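Local coordinates for UDP-N-acetylglucosamine pyrophosphorylase (Entamoeba histolytica, PDB 3OC9), which probably makes UDP-N-acetylglucosamine and diphosphate from UTP and N-acetylglucosamine 1-phosphate, the last step of the route to this nucleotide sugar, at residues K35-P41 with I178-H184; L170-N174 with T268-E272. All blocks are in the same frame, centred on the assembly; numbering follows the deposited sequence.

Interaction 1. Residues K35-P41 with I178-H184; sequences KTALITP and IKYSVAH. Unlike the reference sequence in segment 35-41: Pro41 (reference Leu).
The ring of His184 is the flat group of this contact. The methyl CG2 of Thr40 sits over one face of it, 3.8 Å from the ring centroid and 16° off the ring normal, a CH-pi contact. It is displaced toward the CE1 side of the ring. Leu38 comes in obliquely, with CD1 3.8 Å from His184 CD2. The chi1 of 70° sets the His184 CG between its own backbone N and carbonyl carbon, which brings the ring back beside Thr40. His184 NE2 is hydrogen-bonded to Asp193, which would help to hold the ring's rotation, and Thr40 OG1 is hydrogen-bonded to Trp96.

The backbones form a parallel ladder. Ala37 and Ile39 donate to Tyr180 and Val182. Val182 and His184 donate back to Ala37 and Ile39. The Ile39 N to Val182 O bond is 2.9 Å. At the start of the ladder, Lys35 O accepts two bonds, from Lys179 N at 2.9 Å and from Tyr180 N at 3.2 Å. The first donor lies above the carbonyl plane, the second nearly in line with the C=O bond.

Ala37, Ile39, Ser181 and Ala183 share one face of the sheet. There Ala37 CB meets Ile178 CG2 at 4.0 Å, and Ile39 CD1 reaches Ser181 CB at 3.8 Å. Thr36, Leu38, Tyr180 and Val182 lie on the other face.

The pair belongs to the central sheet of a nucleotidyltransferase of the GT-A clan. Strand 95-100 runs parallel to 36-41 on its other side, and strand 263-267 runs antiparallel to 180-184. Helix 196-204 packs on Thr36, Tyr180 and Val182, while Met173 of helix 169-176 touches Ile178 and Ser181 on the opposite face.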
ATOM      1  N   LYS A  35       0.963  18.678  -7.946  1.00 25.17           N
ATOM      2  CA  LYS A  35      -0.324  18.536  -7.243  1.00 24.66           C
ATOM      3  C   LYS A  35      -0.572  17.139  -6.632  1.00 23.24           C
ATOM      4  O   LYS A  35      -1.698  16.864  -6.215  1.00 22.70           O
ATOM      5  CB  LYS A  35      -1.489  18.947  -8.158  1.00 25.92           C
ATOM      6  CG  LYS A  35      -1.460  20.443  -8.594  1.00 28.53           C
ATOM      7  CD  LYS A  35      -2.667  20.794  -9.470  1.00 34.59           C
ATOM      8  CE  LYS A  35      -2.691  22.274  -9.846  1.00 40.19           C
ATOM      9  NZ  LYS A  35      -4.032  22.670 -10.375  1.00 43.19           N
ATOM     10  N   THR A  36       0.464  16.285  -6.564  1.00 22.31           N
ATOM     11  CA  THR A  36       0.313  14.883  -6.063  1.00 21.57           C
ATOM     12  C   THR A  36       1.329  14.486  -4.971  1.00 21.05           C
ATOM     13  O   THR A  36       2.411  15.086  -4.879  1.00 22.57           O
ATOM     14  CB  THR A  36       0.396  13.811  -7.217  1.00 21.09           C
ATOM     15  OG1 THR A  36       1.752  13.680  -7.703  1.00 20.38           O
ATOM     16  CG2 THR A  36      -0.573  14.135  -8.373  1.00 21.70           C
ATOM     17  N   ALA A  37       0.993  13.456  -4.176  1.00 20.11           N
ATOM     18  CA  ALA A  37       1.886  12.910  -3.126  1.00 18.41           C
ATOM     19  C   ALA A  37       1.665  11.411  -2.875  1.00 17.85           C
ATOM     20  O   ALA A  37       0.579  10.877  -3.202  1.00 17.93           O
ATOM     21  CB  ALA A  37       1.693  13.696  -1.782  1.00 18.54           C
ATOM     22  N   LEU A  38       2.673  10.755  -2.272  1.00 17.44           N
ATOM     23  CA  LEU A  38       2.587   9.347  -1.810  1.00 17.30           C
ATOM     24  C   LEU A  38       2.585   9.283  -0.262  1.00 17.94           C
ATOM     25  O   LEU A  38       3.331  10.035   0.377  1.00 17.57           O
ATOM     26  CB  LEU A  38       3.794   8.520  -2.347  1.00 17.13           C
ATOM     27  CG  LEU A  38       3.794   7.015  -2.030  1.00 17.80           C
ATOM     28  CD1 LEU A  38       2.642   6.281  -2.787  1.00 19.34           C
ATOM     29  CD2 LEU A  38       5.136   6.270  -2.355  1.00 18.13           C
ATOM     30  N   ILE A  39       1.751   8.404   0.321  1.00 17.02           N
ATOM     31  CA  ILE A  39       1.722   8.177   1.791  1.00 18.64           C
ATOM     32  C   ILE A  39       1.912   6.677   2.077  1.00 19.34           C
ATOM     33  O   ILE A  39       1.129   5.873   1.568  1.00 19.17           O
ATOM     34  CB  ILE A  39       0.371   8.640   2.447  1.00 17.99           C
ATOM     35  CG1 ILE A  39       0.132  10.162   2.240  1.00 17.98           C
ATOM     36  CG2 ILE A  39       0.384   8.270   3.974  1.00 17.72           C
ATOM     37  CD1 ILE A  39      -1.303  10.662   2.627  1.00 19.33           C
ATOM     38  N   THR A  40       2.943   6.294   2.854  1.00 20.31           N
ATOM     39  CA  THR A  40       3.100   4.861   3.249  1.00 23.11           C
ATOM     40  C   THR A  40       3.543   4.668   4.715  1.00 24.96           C
ATOM     41  O   THR A  40       4.117   5.576   5.313  1.00 24.29           O
ATOM     42  CB  THR A  40       4.101   4.080   2.345  1.00 24.28           C
ATOM     43  OG1 THR A  40       5.389   4.661   2.470  1.00 23.83           O
ATOM     44  CG2 THR A  40       3.691   4.072   0.827  1.00 24.68           C
ATOM     45  N   PRO A  41       3.295   3.476   5.299  1.00 27.09           N
ATOM     46  CA  PRO A  41       3.983   3.158   6.582  1.00 28.80           C
ATOM     47  C   PRO A  41       5.377   2.528   6.378  1.00 30.76           C
ATOM     48  O   PRO A  41       5.629   1.881   5.347  1.00 31.02           O
ATOM     49  CB  PRO A  41       3.045   2.152   7.232  1.00 29.24           C
ATOM     50  CG  PRO A  41       2.306   1.466   6.054  1.00 29.03           C
ATOM     51  CD  PRO A  41       2.467   2.348   4.817  1.00 27.63           C
ATOM     52  N   ILE A 178      -0.584  20.695  -3.184  1.00 24.70           N
ATOM     53  CA  ILE A 178      -0.931  19.258  -3.277  1.00 23.19           C
ATOM     54  C   ILE A 178      -2.445  19.014  -3.094  1.00 22.68           C
ATOM     55  O   ILE A 178      -3.046  19.432  -2.081  1.00 23.76           O
ATOM     56  CB  ILE A 178      -0.093  18.407  -2.285  1.00 22.20           C
ATOM     57  CG1 ILE A 178       1.403  18.465  -2.667  1.00 23.33           C
ATOM     58  CG2 ILE A 178      -0.641  16.925  -2.206  1.00 22.07           C
ATOM     59  CD1 ILE A 178       2.357  17.904  -1.588  1.00 21.73           C
ATOM     60  N   LYS A 179      -3.054  18.376  -4.096  1.00 22.20           N
ATOM     61  CA  LYS A 179      -4.515  18.166  -4.150  1.00 22.70           C
ATOM     62  C   LYS A 179      -4.956  16.703  -3.952  1.00 21.74           C
ATOM     63  O   LYS A 179      -6.073  16.456  -3.469  1.00 20.67           O
ATOM     64  CB  LYS A 179      -5.097  18.683  -5.480  1.00 23.65           C
ATOM     65  CG  LYS A 179      -4.892  20.191  -5.782  1.00 28.74           C
ATOM     66  CD  LYS A 179      -5.724  21.066  -4.832  1.00 35.40           C
ATOM     67  CE  LYS A 179      -5.645  22.545  -5.195  1.00 39.92           C
ATOM     68  NZ  LYS A 179      -6.808  23.268  -4.590  1.00 43.20           N
ATOM     69  N   TYR A 180      -4.117  15.750  -4.371  1.00 21.14           N
ATOM     70  CA  TYR A 180      -4.452  14.299  -4.294  1.00 20.79           C
ATOM     71  C   TYR A 180      -3.275  13.457  -3.765  1.00 20.39           C
ATOM     72  O   TYR A 180      -2.147  13.662  -4.202  1.00 20.97           O
ATOM     73  CB  TYR A 180      -4.847  13.765  -5.692  1.00 20.64           C
ATOM     74  CG  TYR A 180      -6.082  14.412  -6.300  1.00 22.24           C
ATOM     75  CD1 TYR A 180      -7.353  14.146  -5.779  1.00 21.96           C
ATOM     76  CD2 TYR A 180      -5.983  15.289  -7.398  1.00 24.09           C
ATOM     77  CE1 TYR A 180      -8.513  14.743  -6.341  1.00 24.05           C
ATOM     78  CE2 TYR A 180      -7.150  15.894  -7.960  1.00 24.72           C
ATOM     79  CZ  TYR A 180      -8.397  15.603  -7.420  1.00 24.42           C
ATOM     80  OH  TYR A 180      -9.558  16.169  -7.937  1.00 25.41           O
ATOM     81  N   SER A 181      -3.542  12.515  -2.842  1.00 19.74           N
ATOM     82  CA  SER A 181      -2.501  11.636  -2.250  1.00 18.81           C
ATOM     83  C   SER A 181      -2.929  10.157  -2.367  1.00 18.16           C
ATOM     84  O   SER A 181      -4.109   9.832  -2.145  1.00 18.39           O
ATOM     85  CB  SER A 181      -2.238  11.982  -0.757  1.00 18.82           C
ATOM     86  OG  SER A 181      -1.801  13.344  -0.556  1.00 19.74           O
ATOM     87  N   VAL A 182      -2.002   9.272  -2.740  1.00 17.21           N
ATOM     88  CA  VAL A 182      -2.267   7.803  -2.724  1.00 17.68           C
ATOM     89  C   VAL A 182      -1.618   7.156  -1.492  1.00 17.73           C
ATOM     90  O   VAL A 182      -0.376   7.261  -1.306  1.00 17.02           O
ATOM     91  CB  VAL A 182      -1.764   7.087  -4.021  1.00 17.15           C
ATOM     92  CG1 VAL A 182      -2.061   5.590  -3.973  1.00 17.95           C
ATOM     93  CG2 VAL A 182      -2.375   7.708  -5.271  1.00 18.45           C
ATOM     94  N   ALA A 183      -2.448   6.518  -0.648  1.00 17.94           N
ATOM     95  CA  ALA A 183      -1.984   5.795   0.556  1.00 18.37           C
ATOM     96  C   ALA A 183      -2.040   4.270   0.374  1.00 18.82           C
ATOM     97  O   ALA A 183      -3.103   3.725   0.042  1.00 18.36           O
ATOM     98  CB  ALA A 183      -2.840   6.209   1.799  1.00 19.17           C
ATOM     99  N   HIS A 184      -0.916   3.577   0.574  1.00 19.50           N
ATOM    100  CA  HIS A 184      -0.943   2.106   0.470  1.00 21.23           C
ATOM    101  C   HIS A 184      -0.081   1.349   1.488  1.00 22.99           C
ATOM    102  O   HIS A 184       0.694   1.975   2.184  1.00 24.87           O
ATOM    103  CB  HIS A 184      -0.622   1.670  -0.960  1.00 22.00           C
ATOM    104  CG  HIS A 184       0.797   1.882  -1.391  1.00 21.46           C
ATOM    105  ND1 HIS A 184       1.831   1.046  -1.013  1.00 25.11           N
ATOM    106  CD2 HIS A 184       1.327   2.743  -2.291  1.00 23.98           C
ATOM    107  CE1 HIS A 184       2.945   1.422  -1.612  1.00 22.66           C
ATOM    108  NE2 HIS A 184       2.664   2.447  -2.404  1.00 23.26           N
TER

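Interaction 2. Residues L170-N174 with T268-E272; sequences LEFMN and TSFLE
Asn174 and Glu272 reach for each other from opposite directions across the gap between two helices. The amide ND2 of Asn174 donates to OE2 of Glu272 at 2.9 Å, and the bond is nearly straight, 168° at the hydrogen. The carboxylate oxygen lies in the amide plane. It is met on its syn side, with the donor tilted out of the carboxylate plane. The two flat groups are turned 57° against each other. A water bridges the other two atoms. It donates to Asn174 OD1 at 2.9 Å and to Glu272 OE1 at 2.6 Å. Amide and carboxylate are therefore linked twice, once directly and once through water.

Thr268 slides past Asn174 in the reverse direction, and its CG2 lies 3.7 Å from Asn174 OD1. The methyl is anti to the backbone N of Thr268, and this turns it to the helix opposite. The hydroxyl OG1 takes another course and is hydrogen-bonded to Ile178 O.

The apolar part lies beside this polar link. Leu170 and Leu271 cross at a slant, with Leu170 CD2 4.0 Å from Leu271 CB. The other methyl of Leu170, CD1, rests 4.1 Å from Glu272 CA. Met173 sends CE to Leu271 CD1 at 4.3 Å. Phe161 of helix 160-166 also touches Leu271, and Leu164 of that helix touches Leu170.

The short helix segments run roughly antiparallel, at 157°, with axes 10.8 Å apart. Side chains from both helices fill this spacing. The arrangement is a small antiparallel helix pair in an alpha/beta nucleotidyltransferase domain: helix 169-176 leads into strand 180-184 of the central sheet, and helix 268-274 follows directly on its neighbour, strand 263-267.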
ATOM      1  N   LEU A 170      -0.717  18.646   6.749  1.00 24.35           N
ATOM      2  CA  LEU A 170      -1.842  19.246   6.015  1.00 24.38           C
ATOM      3  C   LEU A 170      -1.570  20.722   5.643  1.00 25.60           C
ATOM      4  O   LEU A 170      -1.883  21.157   4.522  1.00 25.37           O
ATOM      5  CB  LEU A 170      -3.198  19.066   6.740  1.00 24.25           C
ATOM      6  CG  LEU A 170      -3.618  17.628   7.135  1.00 24.70           C
ATOM      7  CD1 LEU A 170      -5.009  17.624   7.768  1.00 23.66           C
ATOM      8  CD2 LEU A 170      -3.587  16.681   5.933  1.00 25.52           C
ATOM      9  N   GLU A 171      -0.964  21.476   6.569  1.00 26.63           N
ATOM     10  CA  GLU A 171      -0.531  22.859   6.271  1.00 27.39           C
ATOM     11  C   GLU A 171       0.497  22.893   5.123  1.00 27.08           C
ATOM     12  O   GLU A 171       0.388  23.729   4.221  1.00 27.49           O
ATOM     13  CB  GLU A 171       0.024  23.551   7.528  1.00 28.26           C
ATOM     14  CG  GLU A 171      -1.070  23.995   8.509  1.00 31.02           C
ATOM     15  CD  GLU A 171      -0.559  24.846   9.669  1.00 34.89           C
ATOM     16  OE1 GLU A 171       0.601  25.307   9.639  1.00 35.81           O
ATOM     17  OE2 GLU A 171      -1.340  25.062  10.617  1.00 37.48           O
ATOM     18  N   PHE A 172       1.470  21.968   5.156  1.00 26.26           N
ATOM     19  CA  PHE A 172       2.509  21.836   4.107  1.00 26.17           C
ATOM     20  C   PHE A 172       1.885  21.493   2.735  1.00 25.88           C
ATOM     21  O   PHE A 172       2.272  22.078   1.696  1.00 25.41           O
ATOM     22  CB  PHE A 172       3.546  20.775   4.529  1.00 25.51           C
ATOM     23  CG  PHE A 172       4.705  20.585   3.559  1.00 26.90           C
ATOM     24  CD1 PHE A 172       5.794  21.454   3.572  1.00 27.55           C
ATOM     25  CD2 PHE A 172       4.729  19.494   2.679  1.00 25.22           C
ATOM     26  CE1 PHE A 172       6.884  21.268   2.697  1.00 27.18           C
ATOM     27  CE2 PHE A 172       5.807  19.291   1.791  1.00 27.56           C
ATOM     28  CZ  PHE A 172       6.892  20.178   1.800  1.00 28.39           C
ATOM     29  N   MET A 173       0.921  20.560   2.715  1.00 24.68           N
ATOM     30  CA  MET A 173       0.206  20.259   1.457  1.00 25.14           C
ATOM     31  C   MET A 173      -0.458  21.506   0.817  1.00 26.31           C
ATOM     32  O   MET A 173      -0.337  21.728  -0.399  1.00 25.54           O
ATOM     33  CB  MET A 173      -0.824  19.119   1.635  1.00 24.68           C
ATOM     34  CG  MET A 173      -0.216  17.725   1.867  1.00 24.30           C
ATOM     35  SD  MET A 173      -1.541  16.533   2.316  1.00 25.51           S
ATOM     36  CE  MET A 173      -0.661  14.954   2.223  1.00 25.01           C
ATOM     37  N   ASN A 174      -1.154  22.314   1.623  1.00 27.36           N
ATOM     38  CA  ASN A 174      -1.785  23.541   1.106  1.00 28.94           C
ATOM     39  C   ASN A 174      -0.748  24.545   0.563  1.00 29.58           C
ATOM     40  O   ASN A 174      -0.952  25.137  -0.499  1.00 30.46           O
ATOM     41  CB  ASN A 174      -2.725  24.186   2.157  1.00 29.99           C
ATOM     42  CG  ASN A 174      -3.991  23.342   2.420  1.00 32.33           C
ATOM     43  OD1 ASN A 174      -4.549  22.725   1.509  1.00 34.46           O
ATOM     44  ND2 ASN A 174      -4.439  23.318   3.673  1.00 33.17           N
ATOM     45  N   THR A 268      -7.229  16.475  -0.654  1.00 20.47           N
ATOM     46  CA  THR A 268      -6.671  17.185   0.519  1.00 21.25           C
ATOM     47  C   THR A 268      -7.811  17.718   1.411  1.00 21.88           C
ATOM     48  O   THR A 268      -7.736  17.643   2.651  1.00 21.24           O
ATOM     49  CB  THR A 268      -5.653  18.295   0.078  1.00 21.94           C
ATOM     50  OG1 THR A 268      -4.570  17.686  -0.645  1.00 21.58           O
ATOM     51  CG2 THR A 268      -5.087  19.044   1.289  1.00 22.61           C
ATOM     52  N   SER A 269      -8.874  18.218   0.778  1.00 22.88           N
ATOM     53  CA  SER A 269     -10.064  18.675   1.513  0.55 23.74           C
ATOM     54  C   SER A 269     -10.679  17.536   2.340  1.00 23.17           C
ATOM     55  O   SER A 269     -11.133  17.761   3.484  1.00 23.33           O
ATOM     56  CB  SER A 269     -11.102  19.271   0.553  0.55 24.61           C
ATOM     57  OG  SER A 269     -12.243  19.735   1.257  0.55 26.01           O
ATOM     58  N   PHE A 270     -10.693  16.312   1.785  1.00 22.22           N
ATOM     59  CA  PHE A 270     -11.215  15.164   2.554  1.00 21.47           C
ATOM     60  C   PHE A 270     -10.309  14.813   3.757  1.00 20.89           C
ATOM     61  O   PHE A 270     -10.818  14.556   4.861  1.00 21.28           O
ATOM     62  CB  PHE A 270     -11.533  13.902   1.692  1.00 20.36           C
ATOM     63  CG  PHE A 270     -12.080  12.747   2.522  1.00 20.21           C
ATOM     64  CD1 PHE A 270     -11.252  11.709   2.929  1.00 19.25           C
ATOM     65  CD2 PHE A 270     -13.418  12.751   2.965  1.00 21.08           C
ATOM     66  CE1 PHE A 270     -11.743  10.672   3.757  1.00 19.97           C
ATOM     67  CE2 PHE A 270     -13.922  11.721   3.782  1.00 21.00           C
ATOM     68  CZ  PHE A 270     -13.092  10.675   4.168  1.00 21.49           C
ATOM     69  N   LEU A 271      -8.988  14.824   3.554  1.00 20.43           N
ATOM     70  CA  LEU A 271      -8.036  14.590   4.657  1.00 20.54           C
ATOM     71  C   LEU A 271      -8.235  15.610   5.803  1.00 21.66           C
ATOM     72  O   LEU A 271      -8.123  15.257   6.980  1.00 21.78           O
ATOM     73  CB  LEU A 271      -6.566  14.608   4.162  1.00 20.50           C
ATOM     74  CG  LEU A 271      -6.121  13.466   3.220  1.00 19.60           C
ATOM     75  CD1 LEU A 271      -4.696  13.709   2.745  1.00 20.21           C
ATOM     76  CD2 LEU A 271      -6.249  12.078   3.862  1.00 19.57           C
ATOM     77  N   GLU A 272      -8.552  16.859   5.454  1.00 22.69           N
ATOM     78  CA  GLU A 272      -8.879  17.882   6.484  1.00 23.99           C
ATOM     79  C   GLU A 272     -10.110  17.505   7.328  1.00 24.09           C
ATOM     80  O   GLU A 272     -10.080  17.661   8.575  1.00 24.50           O
ATOM     81  CB  GLU A 272      -8.976  19.295   5.865  1.00 24.63           C
ATOM     82  CG  GLU A 272      -7.619  19.811   5.343  1.00 27.66           C
ATOM     83  CD  GLU A 272      -7.689  21.092   4.513  1.00 33.64           C
ATOM     84  OE1 GLU A 272      -8.595  21.231   3.650  1.00 35.77           O
ATOM     85  OE2 GLU A 272      -6.807  21.962   4.705  1.00 33.89           O
TER
HETATM   86  O   HOH W   1      -7.428  22.207   1.499  1.00 41.95           O

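In the fold
From the N terminus, segment 35-41 comes first, on an inner strand of the sheet. Interaction 1 closes a loop of 136 residues when the chain returns at 178-184. Helix 169-176 lies inside that loop and leads into its closing strand. Before that return, the chain passes 170-174, where interaction 2 opens. It closes at 268-272, after 93 residues, so the two loops cross. Their centres are about 11 Å apart and they touch directly. Ile178 N lies 3.0 Å from Met173 O, a probable hydrogen bond. Together the contacts tie strands 36-41 and 180-184 to helices 169-176 and 268-274.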